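Dicer Related Helicase (Caenorhabditis elegans, PDB 6M6S) probably hydrolyses ATP as an RNA helicase of the RIG-I-like family, with its C-terminal domain, the part present here, binding double-stranded RNA. Local coordinates at residues S24-K29 with V36-V41; P63-K68 with D150-Q155. All coordinates share one frame; numbering follows the deposited sequence.

In the fold
Both contacts belong to the C-terminal domain, crystallised here with a 5'-triphosphate RNA duplex. They follow one another along the chain and lie on opposite sides of its centre. Their centres are about 19 Å apart, and their nearest atoms about 7 Å, so they do not touch. Strand 85-90 lies near both: Phe37 of contact 1 packs on its Leu87, and Leu64 of contact 2 on its Tyr86. Contact 1 joins neighbouring parts of the chain. Contact 2 brings the late helix 140-167 back to strand 61-69. The nearest atoms to the RNA are about 8 Å away for contact 1 and about 7 Å for contact 2. The four-cysteine zinc site is separate from both.

Contact 1: S24-K29 with V36-V41; sequences SIYIKK and VFDPSV
Lys28 runs past the Phe37 ring with its hydrocarbon part. Lys28 CB lies 3.7 Å from Phe37 CE1, and its CG is next to Phe37 CD1. Lys28 CD stays 3.7 Å from Phe37 CD1, and its CE reaches Phe37 CB. The chain then bends at its last torsion (chi4 -77°), and NZ ends in a salt bridge with Asp128 of helix 126-132. Phe129 of the same helix meets the Phe37 ring edge-to-face. Phe37 N donates a hydrogen bond to Tyr26 O, 2.8 Å long and nearly straight at 170°. This carbonyl oxygen also lies at the edge of the Phe37 ring. The Tyr26 ring has Asp38 CB over one face, a CH-pi contact 3.9 Å from the ring centroid, and Ile25 CG1 over the other. With an alanine in place of Tyr26, Asp38 CB would probably lose the ring face it packs against. Asp38 OD1 accepts from Ser40 N in an Asx turn. Ile27 CD1 packs against Val36 CG2 at 3.7 Å. Ile27 and Val36 form an antiparallel non-hydrogen-bonded pair at the open end of the beta hairpin made by strands 27-30 and 33-36.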
loop_
_atom_site.group_PDB
_atom_site.type_symbol
_atom_site.label_atom_id
_atom_site.label_comp_id
_atom_site.label_asym_id
_atom_site.label_seq_id
_atom_site.Cartn_x
_atom_site.Cartn_y
_atom_site.Cartn_z
ATOM N N SER B 24 -13.682 10.857 3.656
ATOM C CA SER B 24 -13.582 10.367 2.278
ATOM C C SER B 24 -14.571 11.011 1.304
ATOM O O SER B 24 -14.285 11.080 0.103
ATOM C CB SER B 24 -13.877 8.840 2.318
ATOM O OG SER B 24 -15.131 8.576 2.984
ATOM N N ILE B 25 -15.725 11.481 1.797
ATOM C CA ILE B 25 -16.747 12.034 0.930
ATOM C C ILE B 25 -16.252 13.347 0.270
ATOM O O ILE B 25 -16.898 13.825 -0.658
ATOM C CB ILE B 25 -18.070 12.245 1.673
ATOM C CG1 ILE B 25 -17.901 13.334 2.756
ATOM C CG2 ILE B 25 -18.618 10.894 2.199
ATOM C CD1 ILE B 25 -19.176 13.627 3.528
ATOM N N TYR B 26 -15.139 13.901 0.744
ATOM C CA TYR B 26 -14.646 15.174 0.179
ATOM C C TYR B 26 -13.601 14.987 -0.889
ATOM O O TYR B 26 -13.075 15.970 -1.425
ATOM C CB TYR B 26 -14.112 16.124 1.280
ATOM C CG TYR B 26 -15.227 16.562 2.185
ATOM C CD1 TYR B 26 -16.157 17.477 1.748
ATOM C CD2 TYR B 26 -15.387 15.994 3.448
ATOM C CE1 TYR B 26 -17.198 17.841 2.553
ATOM C CE2 TYR B 26 -16.432 16.352 4.259
ATOM C CZ TYR B 26 -17.322 17.267 3.813
ATOM O OH TYR B 26 -18.363 17.633 4.631
ATOM N N ILE B 27 -13.213 13.752 -1.199
ATOM C CA ILE B 27 -12.206 13.561 -2.214
ATOM C C ILE B 27 -12.927 13.411 -3.546
ATOM O O ILE B 27 -13.887 12.629 -3.656
ATOM C CB ILE B 27 -11.451 12.249 -2.001
ATOM C CG1 ILE B 27 -10.777 12.257 -0.623
ATOM C CG2 ILE B 27 -10.381 12.017 -3.108
ATOM C CD1 ILE B 27 -9.730 13.359 -0.374
ATOM N N LYS B 28 -12.505 14.175 -4.551
ATOM C CA LYS B 28 -13.173 14.123 -5.868
ATOM C C LYS B 28 -12.040 14.233 -6.876
ATOM O O LYS B 28 -10.980 14.839 -6.555
ATOM C CB LYS B 28 -14.103 15.319 -6.053
ATOM C CG LYS B 28 -15.290 15.234 -5.094
ATOM C CD LYS B 28 -15.823 16.575 -4.849
ATOM C CE LYS B 28 -16.576 16.605 -3.545
ATOM N NZ LYS B 28 -17.895 15.985 -3.697
ATOM N N LYS B 29 -12.182 13.586 -8.045
ATOM C CA LYS B 29 -11.115 13.533 -9.032
ATOM C C LYS B 29 -11.241 14.589 -10.116
ATOM O O LYS B 29 -12.347 14.834 -10.639
ATOM C CB LYS B 29 -11.196 12.210 -9.801
ATOM C CG LYS B 29 -11.158 10.990 -8.970
ATOM C CD LYS B 29 -11.252 9.753 -9.903
ATOM C CE LYS B 29 -12.642 9.405 -10.359
ATOM N NZ LYS B 29 -12.584 8.020 -10.879
ATOM N N VAL B 36 -8.796 17.352 -2.430
ATOM C CA VAL B 36 -9.707 17.519 -1.296
ATOM C C VAL B 36 -10.602 18.740 -1.460
ATOM O O VAL B 36 -10.103 19.886 -1.591
ATOM C CB VAL B 36 -8.891 17.634 0.038
ATOM C CG1 VAL B 36 -9.885 17.727 1.239
ATOM C CG2 VAL B 36 -7.882 16.474 0.222
ATOM N N PHE B 37 -11.923 18.534 -1.438
ATOM C CA PHE B 37 -12.876 19.669 -1.554
ATOM C C PHE B 37 -13.613 19.943 -0.250
ATOM O O PHE B 37 -14.765 20.327 -0.271
ATOM C CB PHE B 37 -13.905 19.392 -2.681
ATOM C CG PHE B 37 -13.292 19.407 -4.080
ATOM C CD1 PHE B 37 -12.591 18.311 -4.576
ATOM C CD2 PHE B 37 -13.483 20.528 -4.925
ATOM C CE1 PHE B 37 -12.034 18.327 -5.881
ATOM C CE2 PHE B 37 -12.907 20.548 -6.226
ATOM C CZ PHE B 37 -12.189 19.418 -6.698
ATOM N N ASP B 38 -12.930 19.801 0.884
ATOM C CA ASP B 38 -13.463 20.219 2.195
ATOM C C ASP B 38 -12.745 21.543 2.531
ATOM O O ASP B 38 -11.517 21.527 2.726
ATOM C CB ASP B 38 -13.123 19.157 3.261
ATOM C CG ASP B 38 -13.509 19.552 4.660
ATOM O OD1 ASP B 38 -14.035 20.670 4.872
ATOM O OD2 ASP B 38 -13.257 18.764 5.597
ATOM N N PRO B 39 -13.480 22.664 2.586
ATOM C CA PRO B 39 -12.785 23.942 2.843
ATOM C C PRO B 39 -12.122 23.969 4.214
ATOM O O PRO B 39 -11.140 24.721 4.421
ATOM C CB PRO B 39 -13.900 24.990 2.731
ATOM C CG PRO B 39 -15.144 24.234 2.918
ATOM C CD PRO B 39 -14.915 22.838 2.353
ATOM N N SER B 40 -12.550 23.086 5.121
ATOM C CA SER B 40 -11.899 23.044 6.453
ATOM C C SER B 40 -10.543 22.420 6.472
ATOM O O SER B 40 -9.845 22.539 7.480
ATOM C CB SER B 40 -12.770 22.242 7.444
ATOM O OG SER B 40 -14.012 22.880 7.555
ATOM N N VAL B 41 -10.175 21.695 5.412
ATOM C CA VAL B 41 -8.970 20.877 5.458
ATOM C C VAL B 41 -7.726 21.756 5.648
ATOM O O VAL B 41 -6.728 21.310 6.209
ATOM C CB VAL B 41 -8.842 20.004 4.202
ATOM C CG1 VAL B 41 -8.418 20.825 3.034
ATOM C CG2 VAL B 41 -7.830 18.876 4.464
#

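Contact 2: P63-K68 with D150-Q155; sequences PLSDIK and DLDSRQ
Ser65 OG donates a hydrogen bond of 2.7 Å to Asp152 OD2. It arrives on the anti side of the carboxylate, 33° out of its plane. Ser49 OG bonds the other oxygen, OD1, so the carboxylate is held at both ends and its rotation is probably restricted. The contact is a helix packed on a beta sheet. Helix 140-167 crosses strand 61-69, the second of four strands in an antiparallel sheet. The axes of segments 63-68 and 150-155 come within 7.5 Å, and their directions are 146° apart, nearer antiparallel than parallel. The Leu64 and Asp152 CA atoms are 6.0 Å apart. Leu64 and Ser65 both bond the backbone of Ala79 on the neighbouring strand, which is consistent with a beta bulge. Such an irregularity may be why two successive side chains both touch the helix. One contributes the polar bond and the other the apolar packing. Leu64 points toward the helix, and with CG opposite its carbonyl carbon (chi1 -60°) both methyls reach it. Leu64 CD2 sits 3.7 Å from Asp152 O and equally near Ser153 CA. Tyr86 and His156 also pack on Leu64. Ser153 turns its hydroxyl elsewhere, to Gln62 and Lys81. Its CB stays at the contact, with Leu64 CD1 4.0 Å from Ser153 CB.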
loop_
_atom_site.group_PDB
_atom_site.type_symbol
_atom_site.label_atom_id
_atom_site.label_comp_id
_atom_site.label_asym_id
_atom_site.label_seq_id
_atom_site.Cartn_x
_atom_site.Cartn_y
_atom_site.Cartn_z
ATOM N N PRO B 63 0.732 22.228 -10.423
ATOM C CA PRO B 63 1.241 21.721 -9.148
ATOM C C PRO B 63 2.026 22.841 -8.452
ATOM O O PRO B 63 2.928 23.392 -9.070
ATOM C CB PRO B 63 2.210 20.601 -9.576
ATOM C CG PRO B 63 1.808 20.302 -11.086
ATOM C CD PRO B 63 1.500 21.693 -11.568
ATOM N N LEU B 64 1.682 23.191 -7.206
ATOM C CA LEU B 64 2.350 24.341 -6.563
ATOM C C LEU B 64 3.036 23.951 -5.224
ATOM O O LEU B 64 3.853 23.014 -5.198
ATOM C CB LEU B 64 1.369 25.488 -6.391
ATOM C CG LEU B 64 0.725 26.061 -7.663
ATOM C CD1 LEU B 64 -0.394 27.080 -7.291
ATOM C CD2 LEU B 64 1.812 26.764 -8.536
ATOM N N SER B 65 2.672 24.600 -4.110
ATOM C CA SER B 65 3.412 24.455 -2.840
ATOM C C SER B 65 3.297 23.068 -2.218
ATOM O O SER B 65 2.296 22.380 -2.412
ATOM C CB SER B 65 2.862 25.473 -1.836
ATOM O OG SER B 65 2.678 26.721 -2.485
ATOM N N ASP B 66 4.295 22.649 -1.461
ATOM C CA ASP B 66 4.157 21.386 -0.719
ATOM C C ASP B 66 3.145 21.592 0.398
ATOM O O ASP B 66 2.973 22.724 0.888
ATOM C CB ASP B 66 5.506 20.982 -0.114
ATOM C CG ASP B 66 6.378 20.253 -1.111
ATOM O OD1 ASP B 66 5.818 19.410 -1.860
ATOM O OD2 ASP B 66 7.586 20.540 -1.168
ATOM N N ILE B 67 2.446 20.527 0.825
ATOM C CA ILE B 67 1.593 20.565 2.030
ATOM C C ILE B 67 2.121 19.597 3.078
ATOM O O ILE B 67 2.597 18.470 2.727
ATOM C CB ILE B 67 0.132 20.257 1.747
ATOM C CG1 ILE B 67 -0.040 18.978 0.881
ATOM C CG2 ILE B 67 -0.532 21.540 1.093
ATOM C CD1 ILE B 67 -1.544 18.561 0.764
ATOM N N LYS B 68 2.132 20.038 4.350
ATOM C CA LYS B 68 2.676 19.195 5.436
ATOM C C LYS B 68 1.623 19.023 6.480
ATOM O O LYS B 68 0.791 19.899 6.672
ATOM C CB LYS B 68 3.869 19.913 6.149
ATOM C CG LYS B 68 4.848 20.613 5.229
ATOM C CD LYS B 68 5.604 19.616 4.389
ATOM C CE LYS B 68 6.657 20.332 3.495
ATOM N NZ LYS B 68 7.586 19.393 2.680
ATOM N N ASP B 150 -0.094 31.983 -3.891
ATOM C CA ASP B 150 -0.132 32.956 -4.944
ATOM C C ASP B 150 1.279 33.235 -5.492
ATOM O O ASP B 150 1.440 33.435 -6.710
ATOM C CB ASP B 150 -0.654 34.285 -4.396
ATOM C CG ASP B 150 -2.156 34.301 -4.171
ATOM O OD1 ASP B 150 -2.927 33.483 -4.708
ATOM O OD2 ASP B 150 -2.599 35.237 -3.481
ATOM N N LEU B 151 2.286 33.268 -4.623
ATOM C CA LEU B 151 3.656 33.523 -5.056
ATOM C C LEU B 151 4.152 32.356 -5.909
ATOM O O LEU B 151 4.855 32.576 -6.921
ATOM C CB LEU B 151 4.595 33.578 -3.877
ATOM C CG LEU B 151 4.644 34.909 -3.187
ATOM C CD1 LEU B 151 5.264 34.742 -1.821
ATOM C CD2 LEU B 151 5.532 35.768 -4.073
ATOM N N ASP B 152 3.849 31.142 -5.481
ATOM C CA ASP B 152 4.287 29.995 -6.261
ATOM C C ASP B 152 3.532 29.987 -7.604
ATOM O O ASP B 152 4.133 29.624 -8.636
ATOM C CB ASP B 152 4.084 28.652 -5.534
ATOM C CG ASP B 152 5.143 28.382 -4.466
ATOM O OD1 ASP B 152 6.135 29.126 -4.418
ATOM O OD2 ASP B 152 4.986 27.403 -3.684
ATOM N N SER B 153 2.246 30.383 -7.601
ATOM C CA SER B 153 1.458 30.464 -8.837
ATOM C C SER B 153 2.027 31.510 -9.793
ATOM O O SER B 153 2.053 31.318 -11.019
ATOM C CB SER B 153 0.000 30.817 -8.557
ATOM O OG SER B 153 -0.744 30.790 -9.773
ATOM N N ARG B 154 2.482 32.632 -9.238
ATOM C CA ARG B 154 3.009 33.694 -10.090
ATOM C C ARG B 154 4.292 33.223 -10.767
ATOM O O ARG B 154 4.533 33.515 -11.946
ATOM C CB ARG B 154 3.235 34.979 -9.301
ATOM C CG ARG B 154 1.961 35.860 -9.176
ATOM C CD ARG B 154 2.231 37.343 -8.783
ATOM N NE ARG B 154 2.966 37.427 -7.526
ATOM C CZ ARG B 154 2.399 37.424 -6.319
ATOM N NH1 ARG B 154 1.076 37.395 -6.187
ATOM N NH2 ARG B 154 3.156 37.468 -5.234
ATOM N N GLN B 155 5.134 32.510 -10.034
ATOM C CA GLN B 155 6.348 31.951 -10.596
ATOM C C GLN B 155 6.062 30.889 -11.621
ATOM O O GLN B 155 6.800 30.729 -12.538
ATOM C CB GLN B 155 7.227 31.312 -9.550
ATOM C CG GLN B 155 7.885 32.208 -8.544
ATOM C CD GLN B 155 8.930 33.121 -9.145
ATOM O OE1 GLN B 155 9.767 32.710 -9.941
ATOM N NE2 GLN B 155 8.884 34.359 -8.750
#